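Local coordinates for protein oxidoreductase (Azotobacter vinelandii, PDB 7D5M) that binds NAD(+) and, as an inositol dehydrogenase homolog of the Gfo/Idh/MocA family, probably catalyses NAD-dependent oxidation of a polyol or sugar, at residues A15-G20 with Q86-A91; L41-F46 with P64-P69; V112-L117 with G139-Y144. All coordinates share one frame; numbering follows the deposited sequence.

Contact 1 (A15-G20 with Q86-A91). With NAD (nicotinamide-adenine-dinucleotide), chain B.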
loop_
_atom_site.group_PDB
_atom_site.type_symbol
_atom_site.label_atom_id
_atom_site.label_comp_id
_atom_site.label_asym_id
_atom_site.label_seq_id
_atom_site.Cartn_x
_atom_site.Cartn_y
_atom_site.Cartn_z
ATOM N N ALA A 15 34.019 25.020 -4.145
ATOM C CA ALA A 15 34.853 24.034 -3.439
ATOM C C ALA A 15 33.987 23.244 -2.459
ATOM O O ALA A 15 32.916 23.732 -2.020
ATOM C CB ALA A 15 35.969 24.728 -2.710
ATOM N N MET A 16 34.477 22.068 -2.096
ATOM C CA MET A 16 33.964 21.300 -0.944
ATOM C C MET A 16 35.058 21.213 0.113
ATOM O O MET A 16 36.252 21.169 -0.248
ATOM C CB MET A 16 33.519 19.902 -1.365
ATOM C CG MET A 16 32.244 19.932 -2.166
ATOM S SD MET A 16 31.512 18.282 -2.256
ATOM C CE MET A 16 30.867 18.117 -0.592
ATOM N N VAL A 17 34.644 21.241 1.374
ATOM C CA VAL A 17 35.468 20.776 2.520
ATOM C C VAL A 17 34.785 19.527 3.060
ATOM O O VAL A 17 33.590 19.610 3.408
ATOM C CB VAL A 17 35.630 21.860 3.600
ATOM C CG1 VAL A 17 36.590 21.407 4.687
ATOM C CG2 VAL A 17 36.092 23.175 3.004
ATOM N N GLY A 18 35.510 18.410 3.058
ATOM C CA GLY A 18 34.946 17.080 3.335
ATOM C C GLY A 18 34.266 16.546 2.090
ATOM O O GLY A 18 34.551 17.052 0.994
ATOM N N GLY A 19 33.377 15.575 2.256
ATOM C CA GLY A 19 32.711 14.904 1.129
ATOM C C GLY A 19 33.683 14.064 0.320
ATOM O O GLY A 19 33.443 13.886 -0.881
ATOM N N GLY A 20 34.723 13.530 0.960
ATOM C CA GLY A 20 35.795 12.789 0.285
ATOM C C GLY A 20 35.370 11.395 -0.164
ATOM O O GLY A 20 34.150 11.055 -0.121
ATOM N N GLN A 86 34.087 31.195 -5.101
ATOM C CA GLN A 86 33.127 32.203 -4.607
ATOM C C GLN A 86 32.272 31.589 -3.506
ATOM O O GLN A 86 31.637 32.359 -2.764
ATOM C CB GLN A 86 32.247 32.656 -5.763
ATOM C CG GLN A 86 33.044 33.332 -6.865
ATOM C CD GLN A 86 32.213 33.466 -8.112
ATOM O OE1 GLN A 86 31.837 32.474 -8.733
ATOM N NE2 GLN A 86 31.910 34.704 -8.468
ATOM N N ALA A 87 32.215 30.251 -3.455
ATOM C CA ALA A 87 31.351 29.521 -2.513
ATOM C C ALA A 87 31.975 28.174 -2.150
ATOM O O ALA A 87 32.813 27.638 -2.909
ATOM C CB ALA A 87 29.971 29.378 -3.103
ATOM N N VAL A 88 31.589 27.663 -0.984
ATOM C CA VAL A 88 32.132 26.395 -0.439
ATOM C C VAL A 88 30.988 25.630 0.229
ATOM O O VAL A 88 30.196 26.252 0.958
ATOM C CB VAL A 88 33.323 26.654 0.505
ATOM C CG1 VAL A 88 32.952 27.541 1.682
ATOM C CG2 VAL A 88 33.954 25.354 0.972
ATOM N N SER A 89 30.907 24.329 -0.038
ATOM C CA SER A 89 30.014 23.408 0.690
ATOM C C SER A 89 30.800 22.689 1.786
ATOM O O SER A 89 31.880 22.124 1.492
ATOM C CB SER A 89 29.342 22.460 -0.253
ATOM O OG SER A 89 28.409 23.183 -1.026
ATOM N N VAL A 90 30.243 22.674 2.998
ATOM C CA VAL A 90 30.897 22.091 4.202
ATOM C C VAL A 90 30.210 20.754 4.513
ATOM O O VAL A 90 29.045 20.755 4.934
ATOM C CB VAL A 90 30.837 23.074 5.385
ATOM C CG1 VAL A 90 31.485 22.489 6.629
ATOM C CG2 VAL A 90 31.443 24.423 5.035
ATOM N N ALA A 91 30.904 19.649 4.269
ATOM C CA ALA A 91 30.360 18.281 4.432
ATOM C C ALA A 91 31.290 17.483 5.339
ATOM O O ALA A 91 31.435 16.271 5.129
ATOM C CB ALA A 91 30.193 17.630 3.087
HETATM P PA NAD B . 31.363 10.838 6.830
HETATM O O1A NAD B . 32.146 10.500 8.061
HETATM O O2A NAD B . 30.756 9.757 5.993
HETATM O O5B NAD B . 32.271 11.775 5.894
HETATM C C5B NAD B . 33.193 12.771 6.437
HETATM C C4B NAD B . 34.084 13.237 5.311
HETATM O O4B NAD B . 34.758 14.468 5.680
HETATM C C3B NAD B . 35.207 12.266 4.924
HETATM O O3B NAD B . 35.462 12.363 3.530
HETATM C C2B NAD B . 36.378 12.788 5.765
HETATM O O2B NAD B . 37.653 12.413 5.296
HETATM C C1B NAD B . 36.156 14.283 5.591
HETATM N N9A NAD B . 36.772 15.121 6.609
HETATM C C8A NAD B . 36.712 14.931 7.965
HETATM N N7A NAD B . 37.297 15.885 8.646
HETATM C C5A NAD B . 37.755 16.769 7.682
HETATM C C6A NAD B . 38.447 17.993 7.779
HETATM N N6A NAD B . 38.785 18.564 8.937
HETATM N N1A NAD B . 38.743 18.632 6.620
HETATM C C2A NAD B . 38.392 18.051 5.462
HETATM N N3A NAD B . 37.727 16.913 5.251
HETATM C C4A NAD B . 37.435 16.311 6.418
HETATM O O3 NAD B . 30.157 11.842 7.224
HETATM P PN NAD B . 28.740 12.088 6.473
HETATM O O1N NAD B . 27.750 11.045 6.910
HETATM O O2N NAD B . 28.999 12.264 5.006
HETATM O O5D NAD B . 28.267 13.477 7.116
HETATM C C5D NAD B . 29.031 14.677 6.969
HETATM C C4D NAD B . 28.117 15.806 7.357
HETATM O O4D NAD B . 26.929 15.750 6.526
HETATM C C3D NAD B . 27.612 15.740 8.804
HETATM O O3D NAD B . 27.482 17.052 9.320
HETATM C C2D NAD B . 26.251 15.047 8.665
HETATM O O2D NAD B . 25.350 15.368 9.714
HETATM C C1D NAD B . 25.769 15.643 7.340
HETATM N N1N NAD B . 24.761 14.812 6.613
HETATM C C2N NAD B . 23.591 15.404 6.186
HETATM C C3N NAD B . 22.604 14.649 5.549
HETATM C C7N NAD B . 21.424 15.399 4.970
HETATM O O7N NAD B . 21.499 16.627 4.849
HETATM N N7N NAD B . 20.367 14.688 4.588
HETATM C C4N NAD B . 22.763 13.262 5.464
HETATM C C5N NAD B . 23.945 12.678 5.917
HETATM C C6N NAD B . 24.974 13.490 6.343
HETATM O O HOH W 1 31.021 14.092 3.845
#
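Gly18 and Ala91 pair at the end of two parallel strands, just where the first strand breaks away into Gly18, Gly19 and Gly20. Gly18 has a positive phi of 80°, and a beta carbon on it would run into Ala91 O. The same bare CA lies 3.4 Å from N3A of the NAD adenine. One residue on, a beta carbon on Gly19 would strike Met16 CE. This is the glycine-rich turn of a Rossmann fold, and strands 12-16 and 87-91 are neighbours at the middle of its sheet. Four backbone bonds join them, from Ala15 N to Ala87 O up to Ala91 N and Val17 O. That last bond is 2.8 Å long.

The side chains divide between two faces. On one, Val17 CG2 meets Val88 CG2 at 3.7 Å, the two valines crossing at a slant. With Val17 CG1 anti to the backbone N (chi1 -174°), that branch reaches C2A of the adenine at 3.9 Å. On the other face Met16 bends at its sulfur, and CE rests on Ala91 CB at 3.8 Å. Ser89 OG, on this face too, bonds to Tyr337 and Trp14.

A water lies 2.6 Å from Ala91 O and near NAD O2N, so it probably links the two, much like the conserved water of Rossmann dinucleotide sites. Its bond from Gly19 N is weak. Gly20 N bonds to the ribose hydroxyl O3B at 2.9 Å. These segments carry no charged side chain, so here they meet the cofactor with backbone polar groups, a water and close fit.

Contact 2 (L41-F46 with P64-P69). With NAD (nicotinamide-adenine-dinucleotide), chain B.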
loop_
_atom_site.group_PDB
_atom_site.type_symbol
_atom_site.label_atom_id
_atom_site.label_comp_id
_atom_site.label_asym_id
_atom_site.label_seq_id
_atom_site.Cartn_x
_atom_site.Cartn_y
_atom_site.Cartn_z
ATOM N N LEU A 41 32.981 22.730 -9.756
ATOM C CA LEU A 41 33.919 22.247 -8.717
ATOM C C LEU A 41 35.352 22.457 -9.211
ATOM O O LEU A 41 35.827 21.673 -10.074
ATOM C CB LEU A 41 33.657 20.774 -8.411
ATOM C CG LEU A 41 34.551 20.176 -7.325
ATOM C CD1 LEU A 41 34.301 20.861 -5.994
ATOM C CD2 LEU A 41 34.335 18.677 -7.219
ATOM N N VAL A 42 36.014 23.479 -8.679
ATOM C CA VAL A 42 37.362 23.905 -9.163
ATOM C C VAL A 42 38.414 23.688 -8.075
ATOM O O VAL A 42 39.603 23.826 -8.397
ATOM C CB VAL A 42 37.337 25.363 -9.657
ATOM C CG1 VAL A 42 36.376 25.509 -10.822
ATOM C CG2 VAL A 42 36.999 26.347 -8.546
ATOM N N ALA A 43 38.021 23.339 -6.849
ATOM C CA ALA A 43 38.964 23.215 -5.713
ATOM C C ALA A 43 38.312 22.442 -4.567
ATOM O O ALA A 43 37.096 22.255 -4.583
ATOM C CB ALA A 43 39.397 24.583 -5.250
ATOM N N GLY A 44 39.113 21.993 -3.606
ATOM C CA GLY A 44 38.549 21.341 -2.417
ATOM C C GLY A 44 39.593 21.018 -1.375
ATOM O O GLY A 44 40.795 20.944 -1.710
ATOM N N ALA A 45 39.135 20.849 -0.138
ATOM C CA ALA A 45 39.870 20.149 0.940
ATOM C C ALA A 45 39.011 18.944 1.322
ATOM O O ALA A 45 38.197 19.049 2.247
ATOM C CB ALA A 45 40.136 21.064 2.102
ATOM N N PHE A 46 39.158 17.851 0.578
ATOM C CA PHE A 46 38.139 16.776 0.483
ATOM C C PHE A 46 38.213 15.793 1.655
ATOM O O PHE A 46 37.206 15.123 1.901
ATOM C CB PHE A 46 38.287 16.024 -0.837
ATOM C CG PHE A 46 37.884 16.832 -2.041
ATOM C CD1 PHE A 46 36.547 17.143 -2.260
ATOM C CD2 PHE A 46 38.833 17.326 -2.921
ATOM C CE1 PHE A 46 36.173 17.904 -3.358
ATOM C CE2 PHE A 46 38.458 18.092 -4.016
ATOM C CZ PHE A 46 37.128 18.374 -4.236
ATOM N N PRO A 64 45.172 19.121 -9.267
ATOM C CA PRO A 64 45.798 18.635 -8.034
ATOM C C PRO A 64 46.344 19.771 -7.154
ATOM O O PRO A 64 46.343 19.645 -5.934
ATOM C CB PRO A 64 46.944 17.721 -8.517
ATOM C CG PRO A 64 47.159 18.118 -9.956
ATOM C CD PRO A 64 45.792 18.526 -10.466
ATOM N N GLN A 65 46.788 20.864 -7.778
ATOM C CA GLN A 65 47.304 22.059 -7.057
ATOM C C GLN A 65 46.159 22.820 -6.378
ATOM O O GLN A 65 46.450 23.675 -5.522
ATOM C CB GLN A 65 48.061 22.959 -8.027
ATOM C CG GLN A 65 49.453 22.440 -8.352
ATOM C CD GLN A 65 50.249 23.499 -9.074
ATOM O OE1 GLN A 65 50.058 23.736 -10.262
ATOM N NE2 GLN A 65 51.122 24.173 -8.344
ATOM N N ARG A 66 44.897 22.527 -6.709
ATOM C CA ARG A 66 43.729 23.158 -6.035
ATOM C C ARG A 66 43.019 22.129 -5.147
ATOM O O ARG A 66 41.884 22.402 -4.723
ATOM C CB ARG A 66 42.775 23.764 -7.067
ATOM C CG ARG A 66 43.409 24.848 -7.922
ATOM C CD ARG A 66 42.434 25.423 -8.920
ATOM N NE ARG A 66 41.655 26.539 -8.395
ATOM C CZ ARG A 66 40.786 27.241 -9.116
ATOM N NH1 ARG A 66 40.594 26.936 -10.387
ATOM N NH2 ARG A 66 40.107 28.237 -8.575
ATOM N N CYS A 67 43.663 20.991 -4.888
ATOM C CA CYS A 67 43.293 20.046 -3.805
ATOM C C CYS A 67 44.173 20.384 -2.605
ATOM O O CYS A 67 45.333 19.929 -2.572
ATOM C CB CYS A 67 43.484 18.591 -4.203
ATOM S SG CYS A 67 42.500 18.111 -5.647
ATOM N N TYR A 68 43.659 21.196 -1.691
ATOM C CA TYR A 68 44.419 21.739 -0.540
ATOM C C TYR A 68 44.269 20.817 0.661
ATOM O O TYR A 68 43.284 20.086 0.776
ATOM C CB TYR A 68 43.938 23.149 -0.226
ATOM C CG TYR A 68 43.987 24.099 -1.396
ATOM C CD1 TYR A 68 45.145 24.798 -1.708
ATOM C CD2 TYR A 68 42.870 24.317 -2.186
ATOM C CE1 TYR A 68 45.196 25.678 -2.775
ATOM C CE2 TYR A 68 42.904 25.205 -3.251
ATOM C CZ TYR A 68 44.063 25.906 -3.532
ATOM O OH TYR A 68 44.097 26.785 -4.573
ATOM N N PRO A 69 45.249 20.813 1.592
ATOM C CA PRO A 69 45.191 19.922 2.753
ATOM C C PRO A 69 44.158 20.297 3.819
ATOM O O PRO A 69 43.837 19.446 4.638
ATOM C CB PRO A 69 46.611 20.024 3.338
ATOM C CG PRO A 69 47.070 21.389 2.914
ATOM C CD PRO A 69 46.524 21.543 1.509
HETATM P PA NAD B . 31.363 10.838 6.830
HETATM O O1A NAD B . 32.146 10.500 8.061
HETATM O O2A NAD B . 30.756 9.757 5.993
HETATM O O5B NAD B . 32.271 11.775 5.894
HETATM C C5B NAD B . 33.193 12.771 6.437
HETATM C C4B NAD B . 34.084 13.237 5.311
HETATM O O4B NAD B . 34.758 14.468 5.680
HETATM C C3B NAD B . 35.207 12.266 4.924
HETATM O O3B NAD B . 35.462 12.363 3.530
HETATM C C2B NAD B . 36.378 12.788 5.765
HETATM O O2B NAD B . 37.653 12.413 5.296
HETATM C C1B NAD B . 36.156 14.283 5.591
HETATM N N9A NAD B . 36.772 15.121 6.609
HETATM C C8A NAD B . 36.712 14.931 7.965
HETATM N N7A NAD B . 37.297 15.885 8.646
HETATM C C5A NAD B . 37.755 16.769 7.682
HETATM C C6A NAD B . 38.447 17.993 7.779
HETATM N N6A NAD B . 38.785 18.564 8.937
HETATM N N1A NAD B . 38.743 18.632 6.620
HETATM C C2A NAD B . 38.392 18.051 5.462
HETATM N N3A NAD B . 37.727 16.913 5.251
HETATM C C4A NAD B . 37.435 16.311 6.418
HETATM O O3 NAD B . 30.157 11.842 7.224
HETATM P PN NAD B . 28.740 12.088 6.473
HETATM O O1N NAD B . 27.750 11.045 6.910
HETATM O O2N NAD B . 28.999 12.264 5.006
HETATM O O5D NAD B . 28.267 13.477 7.116
HETATM C C5D NAD B . 29.031 14.677 6.969
HETATM C C4D NAD B . 28.117 15.806 7.357
HETATM O O4D NAD B . 26.929 15.750 6.526
HETATM C C3D NAD B . 27.612 15.740 8.804
HETATM O O3D NAD B . 27.482 17.052 9.320
HETATM C C2D NAD B . 26.251 15.047 8.665
HETATM O O2D NAD B . 25.350 15.368 9.714
HETATM C C1D NAD B . 25.769 15.643 7.340
HETATM N N1N NAD B . 24.761 14.812 6.613
HETATM C C2N NAD B . 23.591 15.404 6.186
HETATM C C3N NAD B . 22.604 14.649 5.549
HETATM C C7N NAD B . 21.424 15.399 4.970
HETATM O O7N NAD B . 21.499 16.627 4.849
HETATM N N7N NAD B . 20.367 14.688 4.588
HETATM C C4N NAD B . 22.763 13.262 5.464
HETATM C C5N NAD B . 23.945 12.678 5.917
HETATM C C6N NAD B . 24.974 13.490 6.343
#
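Gly44 is gripped by both of its backbone polar atoms. Its N donates to Arg66 O at 3.0 Å, and its O accepts from Tyr68 N at 2.9 Å. Beside this bridge Arg66 lies alongside Val42. Its chain bends at chi3 (88°), which turns one guanidinium face over Val42 O, 3.2 Å above the plane. Val42 CG2 reaches Arg66 NH2 at 3.6 Å. The charged end is held further out by a salt bridge to Glu78, which also bonds Tyr68 OH. Strand 39-45 is the outermost strand of the Rossmann sheet on this side within the chain, and the loop 64-69, between helices 50-59 and 71-78, follows its edge with a single bridge. The Phe46 ring folds back over Gly44 CA and leaves no room there for a beta carbon. Cys67 SG meets the ring edge at Phe46 CE2, 4.4 Å away, a looser touch. Tyr68 is partly exposed; its ring edge, at CE2, meets Ala43 CB at 4.1 Å. The loose side is at Pro69, which is exposed and only grazes Ala45, its C 4.4 Å from Ala45 CB. Towards the cofactor, Ala45 O comes within 3.4 Å of adenine C2A.

Contact 3 (V112-L117 with G139-Y144). With NAD (nicotinamide-adenine-dinucleotide), chain B.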
loop_
_atom_site.group_PDB
_atom_site.type_symbol
_atom_site.label_atom_id
_atom_site.label_comp_id
_atom_site.label_asym_id
_atom_site.label_seq_id
_atom_site.Cartn_x
_atom_site.Cartn_y
_atom_site.Cartn_z
ATOM N N VAL A 112 27.348 26.647 1.727
ATOM C CA VAL A 112 26.298 25.625 1.974
ATOM C C VAL A 112 26.833 24.722 3.077
ATOM O O VAL A 112 27.862 24.046 2.863
ATOM C CB VAL A 112 25.935 24.829 0.716
ATOM C CG1 VAL A 112 24.858 23.805 1.036
ATOM C CG2 VAL A 112 25.495 25.748 -0.415
ATOM N N CYS A 113 26.181 24.746 4.232
ATOM C CA CYS A 113 26.657 24.032 5.436
ATOM C C CYS A 113 25.755 22.832 5.688
ATOM O O CYS A 113 24.524 22.972 5.673
ATOM C CB CYS A 113 26.713 24.933 6.659
ATOM S SG CYS A 113 27.521 24.126 8.073
ATOM N N GLU A 114 26.372 21.673 5.861
ATOM C CA GLU A 114 25.644 20.452 6.258
ATOM C C GLU A 114 25.000 20.673 7.622
ATOM O O GLU A 114 25.568 21.401 8.458
ATOM C CB GLU A 114 26.574 19.249 6.271
ATOM C CG GLU A 114 26.422 18.409 5.043
ATOM C CD GLU A 114 24.993 17.992 4.730
ATOM O OE1 GLU A 114 24.058 18.346 5.500
ATOM O OE2 GLU A 114 24.818 17.343 3.716
ATOM N N LYS A 115 23.816 20.098 7.820
ATOM C CA LYS A 115 23.136 20.155 9.136
ATOM C C LYS A 115 23.911 19.249 10.090
ATOM O O LYS A 115 24.447 18.232 9.665
ATOM C CB LYS A 115 21.663 19.772 8.989
ATOM C CG LYS A 115 21.419 18.397 8.389
ATOM C CD LYS A 115 20.145 17.755 8.881
ATOM C CE LYS A 115 20.357 16.773 10.016
ATOM N NZ LYS A 115 21.277 15.677 9.620
ATOM N N PRO A 116 24.089 19.626 11.378
ATOM C CA PRO A 116 23.619 20.900 11.905
ATOM C C PRO A 116 24.659 22.005 11.707
ATOM O O PRO A 116 25.830 21.726 11.537
ATOM C CB PRO A 116 23.447 20.567 13.390
ATOM C CG PRO A 116 24.622 19.660 13.679
ATOM C CD PRO A 116 24.820 18.861 12.403
ATOM N N LEU A 117 24.201 23.249 11.738
ATOM C CA LEU A 117 25.067 24.445 11.677
ATOM C C LEU A 117 26.220 24.286 12.674
ATOM O O LEU A 117 27.363 24.631 12.332
ATOM C CB LEU A 117 24.198 25.654 12.024
ATOM C CG LEU A 117 24.446 26.930 11.237
ATOM C CD1 LEU A 117 24.565 26.665 9.740
ATOM C CD2 LEU A 117 23.326 27.916 11.518
ATOM N N GLY A 139 23.309 28.455 2.718
ATOM C CA GLY A 139 22.327 27.372 2.532
ATOM C C GLY A 139 22.548 26.294 3.574
ATOM O O GLY A 139 23.706 26.108 3.991
ATOM N N VAL A 140 21.485 25.604 3.984
ATOM C CA VAL A 140 21.585 24.423 4.882
ATOM C C VAL A 140 20.861 23.263 4.194
ATOM O O VAL A 140 19.749 23.467 3.684
ATOM C CB VAL A 140 21.046 24.738 6.286
ATOM C CG1 VAL A 140 21.129 23.538 7.205
ATOM C CG2 VAL A 140 21.782 25.917 6.895
ATOM N N THR A 141 21.481 22.083 4.147
ATOM C CA THR A 141 20.999 20.970 3.279
ATOM C C THR A 141 19.909 20.178 4.005
ATOM O O THR A 141 20.061 18.948 4.189
ATOM C CB THR A 141 22.170 20.153 2.718
ATOM O OG1 THR A 141 23.193 20.050 3.694
ATOM C CG2 THR A 141 22.782 20.787 1.492
ATOM N N TYR A 142 18.793 20.845 4.312
ATOM C CA TYR A 142 17.503 20.186 4.629
ATOM C C TYR A 142 16.899 19.718 3.298
ATOM O O TYR A 142 15.943 20.323 2.790
ATOM C CB TYR A 142 16.586 21.139 5.392
ATOM C CG TYR A 142 16.994 21.397 6.819
ATOM C CD1 TYR A 142 17.020 20.376 7.757
ATOM C CD2 TYR A 142 17.308 22.677 7.247
ATOM C CE1 TYR A 142 17.366 20.615 9.080
ATOM C CE2 TYR A 142 17.651 22.934 8.562
ATOM C CZ TYR A 142 17.670 21.904 9.486
ATOM O OH TYR A 142 18.002 22.132 10.792
ATOM N N GLY A 143 17.516 18.692 2.722
ATOM C CA GLY A 143 17.384 18.313 1.310
ATOM C C GLY A 143 15.967 17.894 0.975
ATOM O O GLY A 143 15.547 18.126 -0.159
ATOM N N TYR A 144 15.246 17.307 1.932
ATOM C CA TYR A 144 13.885 16.764 1.675
ATOM C C TYR A 144 12.944 17.909 1.301
ATOM O O TYR A 144 11.942 17.676 0.623
ATOM C CB TYR A 144 13.378 15.976 2.883
ATOM C CG TYR A 144 14.307 14.849 3.246
ATOM C CD1 TYR A 144 14.319 13.675 2.508
ATOM C CD2 TYR A 144 15.246 14.994 4.257
ATOM C CE1 TYR A 144 15.194 12.645 2.804
ATOM C CE2 TYR A 144 16.135 13.973 4.562
ATOM C CZ TYR A 144 16.112 12.801 3.828
ATOM O OH TYR A 144 16.978 11.786 4.104
HETATM P PA NAD B . 31.363 10.838 6.830
HETATM O O1A NAD B . 32.146 10.500 8.061
HETATM O O2A NAD B . 30.756 9.757 5.993
HETATM O O5B NAD B . 32.271 11.775 5.894
HETATM C C5B NAD B . 33.193 12.771 6.437
HETATM C C4B NAD B . 34.084 13.237 5.311
HETATM O O4B NAD B . 34.758 14.468 5.680
HETATM C C3B NAD B . 35.207 12.266 4.924
HETATM O O3B NAD B . 35.462 12.363 3.530
HETATM C C2B NAD B . 36.378 12.788 5.765
HETATM O O2B NAD B . 37.653 12.413 5.296
HETATM C C1B NAD B . 36.156 14.283 5.591
HETATM N N9A NAD B . 36.772 15.121 6.609
HETATM C C8A NAD B . 36.712 14.931 7.965
HETATM N N7A NAD B . 37.297 15.885 8.646
HETATM C C5A NAD B . 37.755 16.769 7.682
HETATM C C6A NAD B . 38.447 17.993 7.779
HETATM N N6A NAD B . 38.785 18.564 8.937
HETATM N N1A NAD B . 38.743 18.632 6.620
HETATM C C2A NAD B . 38.392 18.051 5.462
HETATM N N3A NAD B . 37.727 16.913 5.251
HETATM C C4A NAD B . 37.435 16.311 6.418
HETATM O O3 NAD B . 30.157 11.842 7.224
HETATM P PN NAD B . 28.740 12.088 6.473
HETATM O O1N NAD B . 27.750 11.045 6.910
HETATM O O2N NAD B . 28.999 12.264 5.006
HETATM O O5D NAD B . 28.267 13.477 7.116
HETATM C C5D NAD B . 29.031 14.677 6.969
HETATM C C4D NAD B . 28.117 15.806 7.357
HETATM O O4D NAD B . 26.929 15.750 6.526
HETATM C C3D NAD B . 27.612 15.740 8.804
HETATM O O3D NAD B . 27.482 17.052 9.320
HETATM C C2D NAD B . 26.251 15.047 8.665
HETATM O O2D NAD B . 25.350 15.368 9.714
HETATM C C1D NAD B . 25.769 15.643 7.340
HETATM N N1N NAD B . 24.761 14.812 6.613
HETATM C C2N NAD B . 23.591 15.404 6.186
HETATM C C3N NAD B . 22.604 14.649 5.549
HETATM C C7N NAD B . 21.424 15.399 4.970
HETATM O O7N NAD B . 21.499 16.627 4.849
HETATM N N7N NAD B . 20.367 14.688 4.588
HETATM C C4N NAD B . 22.763 13.262 5.464
HETATM C C5N NAD B . 23.945 12.678 5.917
HETATM C C6N NAD B . 24.974 13.490 6.343
#
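Glu114 has a chi1 of -101°, off the staggered positions, and then bends at chi2 (-52°). These two turns bring its carboxylate back to Thr141 and beside C2N of the nicotinamide. The setting is a beta-alpha-beta unit of the Rossmann fold: strand 110-113, helix 121-133 and strand 138-140. Glu114, Lys115 and Pro116, with a cis peptide before the proline, form the Glu-Lys-Pro signature of the Gfo/Idh/MocA family.

Glu114 OE1 accepts two bonds. Thr141 OG1 donates to it at 2.6 Å, from well above the carboxylate plane, 71° out of it. Lys115 N donates at 2.9 Å to the lone pair facing away from OE2. OE2 itself bonds to His29. Held this way, the carboxylate sets OE1 3.1 Å from C2N of the nicotinamide ring. An alanine here would remove the carboxylate, and Thr141 OG1, Lys115 N and His29 would probably be left without their shared mate.

The Lys115 chain bends at chi3 and chi4. Lys115 CD meets Tyr142 CE1 at 4.0 Å, the two side chains at about a right angle, and NZ goes on to bond Asp205 O. Its backbone O lies 3.0 Å from the ribose hydroxyl O2D. Thr141 and Tyr142 are each the centre of an inverse gamma turn, which carries the chain away from the strand. The methyl branch of Thr141, CG2, packs on Val112 CG1 at 3.7 Å. Where the strands still pair, Cys113 N donates to Gly139 O, and on the Cys113 and Val140 face Leu117 CD1 touches Val140 CG2 at 4.0 Å.

All three contacts involve one parallel sheet, in the order 39-45, 12-16, 87-91, 110-113, 138-140; in contact 2 a loop flanks its edge strand. Contact 1 sits at the middle, its centre 9 Å from that of contact 2 and 12 Å from that of contact 3. It probably bonds to both: Gly18 N to Ala45 O at 2.9 Å, and Val90 N to Val112 O at 2.8 Å. Contacts 2 and 3 do not touch; their nearest atoms are about 11 Å apart. NAD runs across the strand ends and touches all three. Contact 2 meets the adenosine end, contact 1 the adenosine and, through Ala91, the nicotinamide ribose carbon C5D, and contact 3 the nicotinamide and its ribose.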